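Local coordinates for protein suppressor of RNA silencing p3 (PDB 3AJF) that suppresses RNA-mediated gene silencing in the host, presumably by binding double-stranded RNA, and works as a homodimer; the chain here is its helical domain, at residues Ser58-Leu63 with Cys79-Tyr84. Residues are numbered along the deposited sequence; the frame is centred on the assembly and turned at random.
Sequences SAIWML and CLVSTY
V81 carries the apolar contact for its whole segment: its CG2 touches all three of A59, I60 and L63, while CG1 reaches I60 alone. CG2 of V81 comes down on CB of A59 at 3.6 Å, within the closest CA pair, since the CA atoms of A59 and V81 lie 6.7 Å apart. The same V81 CG2 meets the end of L63 alongside, 4.2 Å from CD1, the two side chains running in opposite directions. I60 CG1 sits across the V81 fork, 4.1 Å from V81 CG1 and 4.2 Å from V81 CG2, the side chains crossing at about a right angle. Placement of the fork follows from chi1 of V81 (169°), which sets CG1 anti to the backbone N and CG2 beside it.

No hydrogen bond joins the segments; backbone bonds within each helix include M62 N to S58 O and T83 N to C79 O. All four touching residues are buried. The segments bury 138 Å² between them, over half of it on V81, and their axes approach to 10.0 Å.

The axes of 58-63 and 79-84 run roughly antiparallel (148°), near the centre of the chain; the segments belong to helices 49-64 and 74-85. Helix 17-30 borders both through F23 on A59 and L20 on L80. I60 and V81 also touch I60 and S85 of the second subunit, so this pairing forms part of the dimer interface, where S82 OG hydrogen-bonds to S82 OG of that subunit.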
ATOM      1  N   SER A  58      -1.213   0.634  -8.328  1.00 14.55           N
ATOM      2  CA  SER A  58      -0.518  -0.137  -9.387  1.00 15.84           C
ATOM      3  C   SER A  58       0.379  -1.236  -8.802  1.00 15.40           C
ATOM      4  O   SER A  58       0.394  -2.377  -9.310  1.00 16.33           O
ATOM      5  CB  SER A  58       0.295   0.757 -10.331  1.00 15.83           C
ATOM      6  OG  SER A  58      -0.480   1.236 -11.417  1.00 21.50           O
ATOM      7  N   ALA A  59       1.135  -0.898  -7.759  1.00 14.27           N
ATOM      8  CA  ALA A  59       1.992  -1.884  -7.079  1.00 13.94           C
ATOM      9  C   ALA A  59       1.167  -3.006  -6.425  1.00 12.33           C
ATOM     10  O   ALA A  59       1.536  -4.161  -6.498  1.00 12.57           O
ATOM     11  CB  ALA A  59       2.912  -1.178  -6.063  1.00 13.67           C
ATOM     12  N   ILE A  60       0.050  -2.657  -5.785  1.00 11.35           N
ATOM     13  CA  ILE A  60      -0.873  -3.628  -5.172  1.00 11.66           C
ATOM     14  C   ILE A  60      -1.523  -4.524  -6.255  1.00 11.96           C
ATOM     15  O   ILE A  60      -1.631  -5.739  -6.085  1.00 11.54           O
ATOM     16  CB  ILE A  60      -1.937  -2.938  -4.295  1.00 11.35           C
ATOM     17  CG1 ILE A  60      -1.231  -2.303  -3.049  1.00 12.33           C
ATOM     18  CG2 ILE A  60      -3.050  -3.955  -3.857  1.00 11.83           C
ATOM     19  CD1 ILE A  60      -2.132  -1.339  -2.187  1.00 14.25           C
ATOM     20  N   TRP A  61      -1.917  -3.922  -7.371  1.00 11.87           N
ATOM     21  CA  TRP A  61      -2.389  -4.719  -8.515  1.00 13.36           C
ATOM     22  C   TRP A  61      -1.360  -5.770  -8.975  1.00 13.42           C
ATOM     23  O   TRP A  61      -1.708  -6.941  -9.181  1.00 13.99           O
ATOM     24  CB  TRP A  61      -2.880  -3.846  -9.689  1.00 12.54           C
ATOM     25  CG  TRP A  61      -3.225  -4.720 -10.853  1.00 13.10           C
ATOM     26  CD1 TRP A  61      -4.450  -5.287 -11.136  1.00 13.83           C
ATOM     27  CD2 TRP A  61      -2.331  -5.157 -11.862  1.00 12.29           C
ATOM     28  NE1 TRP A  61      -4.361  -6.042 -12.296  1.00 13.86           N
ATOM     29  CE2 TRP A  61      -3.065  -5.994 -12.747  1.00 13.49           C
ATOM     30  CE3 TRP A  61      -0.976  -4.909 -12.130  1.00 14.32           C
ATOM     31  CZ2 TRP A  61      -2.481  -6.595 -13.870  1.00 13.17           C
ATOM     32  CZ3 TRP A  61      -0.392  -5.509 -13.266  1.00 16.04           C
ATOM     33  CH2 TRP A  61      -1.149  -6.355 -14.111  1.00 14.42           C
HETATM   34  N   MSE A  62      -0.103  -5.362  -9.122  1.00 14.00           N
HETATM   35  CA  MSE A  62       0.979  -6.263  -9.532  1.00 16.81           C
HETATM   36  C   MSE A  62       1.150  -7.438  -8.561  1.00 16.97           C
HETATM   37  O   MSE A  62       1.532  -8.545  -8.981  1.00 19.35           O
HETATM   38  CB  MSE A  62       2.306  -5.517  -9.638  1.00 16.15           C
HETATM   39  CG  MSE A  62       2.400  -4.478 -10.741  1.00 16.83           C
HETATM   40 SE   MSE A  62       3.914  -3.224 -10.582  1.00 26.21          SE
HETATM   41  CE  MSE A  62       5.532  -4.370 -10.866  1.00  9.93           C
ATOM     42  N   LEU A  63       0.937  -7.193  -7.263  1.00 14.90           N
ATOM     43  CA  LEU A  63       1.074  -8.249  -6.252  1.00 15.04           C
ATOM     44  C   LEU A  63      -0.166  -9.143  -6.153  1.00 14.45           C
ATOM     45  O   LEU A  63      -0.065 -10.324  -5.794  1.00 16.34           O
ATOM     46  CB  LEU A  63       1.362  -7.635  -4.876  1.00 13.69           C
ATOM     47  CG  LEU A  63       2.737  -6.983  -4.731  1.00 13.86           C
ATOM     48  CD1 LEU A  63       2.808  -5.997  -3.528  1.00 14.77           C
ATOM     49  CD2 LEU A  63       3.779  -8.104  -4.620  1.00 13.15           C
ATOM     50  N   CYS A  79       7.863  -4.355   0.018  1.00 16.20           N
ATOM     51  CA  CYS A  79       8.600  -3.351   0.795  1.00 17.16           C
ATOM     52  C   CYS A  79       8.223  -1.942   0.338  1.00 16.38           C
ATOM     53  O   CYS A  79       7.936  -1.071   1.169  1.00 16.31           O
ATOM     54  CB  CYS A  79      10.143  -3.521   0.678  1.00 18.24           C
ATOM     55  SG  CYS A  79      11.073  -2.469   1.852  1.00 21.34           S
ATOM     56  N   LEU A  80       8.243  -1.722  -0.979  1.00 15.83           N
ATOM     57  CA  LEU A  80       7.893  -0.414  -1.552  1.00 15.05           C
ATOM     58  C   LEU A  80       6.461   0.006  -1.155  1.00 15.29           C
ATOM     59  O   LEU A  80       6.219   1.157  -0.721  1.00 15.22           O
ATOM     60  CB  LEU A  80       8.031  -0.473  -3.081  1.00 15.09           C
ATOM     61  CG  LEU A  80       9.450  -0.685  -3.628  1.00 16.88           C
ATOM     62  CD1 LEU A  80       9.443  -0.758  -5.181  1.00 18.07           C
ATOM     63  CD2 LEU A  80      10.378   0.437  -3.111  1.00 18.13           C
ATOM     64  N   VAL A  81       5.517  -0.935  -1.263  1.00 13.88           N
ATOM     65  CA  VAL A  81       4.149  -0.645  -0.874  1.00 13.34           C
ATOM     66  C   VAL A  81       4.104  -0.225   0.599  1.00 14.43           C
ATOM     67  O   VAL A  81       3.499   0.799   0.963  1.00 13.87           O
ATOM     68  CB  VAL A  81       3.163  -1.823  -1.147  1.00 12.50           C
ATOM     69  CG1 VAL A  81       1.813  -1.546  -0.460  1.00 14.58           C
ATOM     70  CG2 VAL A  81       2.926  -1.942  -2.573  1.00 13.21           C
ATOM     71  N   SER A  82       4.743  -1.040   1.431  1.00 15.69           N
ATOM     72  CA  SER A  82       4.711  -0.885   2.861  1.00 17.66           C
ATOM     73  C   SER A  82       5.342   0.454   3.251  1.00 18.07           C
ATOM     74  O   SER A  82       4.755   1.215   4.068  1.00 19.10           O
ATOM     75  CB  SER A  82       5.394  -2.100   3.512  1.00 19.02           C
ATOM     76  OG  SER A  82       5.718  -1.841   4.844  1.00 25.30           O
ATOM     77  N   THR A  83       6.493   0.775   2.654  1.00 16.17           N
ATOM     78  CA  THR A  83       7.190   2.020   2.965  1.00 17.40           C
ATOM     79  C   THR A  83       6.555   3.294   2.408  1.00 15.48           C
ATOM     80  O   THR A  83       6.506   4.311   3.108  1.00 15.30           O
ATOM     81  CB  THR A  83       8.731   1.997   2.593  1.00 17.80           C
ATOM     82  OG1 THR A  83       8.888   1.993   1.185  1.00 23.83           O
ATOM     83  CG2 THR A  83       9.360   0.782   3.073  1.00 16.47           C
ATOM     84  N   TYR A  84       6.047   3.253   1.174  1.00 13.73           N
ATOM     85  CA  TYR A  84       5.531   4.484   0.580  1.00 13.25           C
ATOM     86  C   TYR A  84       4.154   4.814   1.133  1.00 14.30           C
ATOM     87  O   TYR A  84       3.775   5.980   1.184  1.00 13.49           O
ATOM     88  CB  TYR A  84       5.558   4.410  -0.945  1.00 13.05           C
ATOM     89  CG  TYR A  84       6.954   4.749  -1.407  1.00 15.55           C
ATOM     90  CD1 TYR A  84       7.891   3.747  -1.658  1.00 14.86           C
ATOM     91  CD2 TYR A  84       7.358   6.085  -1.514  1.00 14.99           C
ATOM     92  CE1 TYR A  84       9.200   4.058  -2.031  1.00 15.37           C
ATOM     93  CE2 TYR A  84       8.685   6.408  -1.875  1.00 17.39           C
ATOM     94  CZ  TYR A  84       9.584   5.392  -2.122  1.00 15.65           C
ATOM     95  OH  TYR A  84      10.871   5.712  -2.483  1.00 16.91           O
TER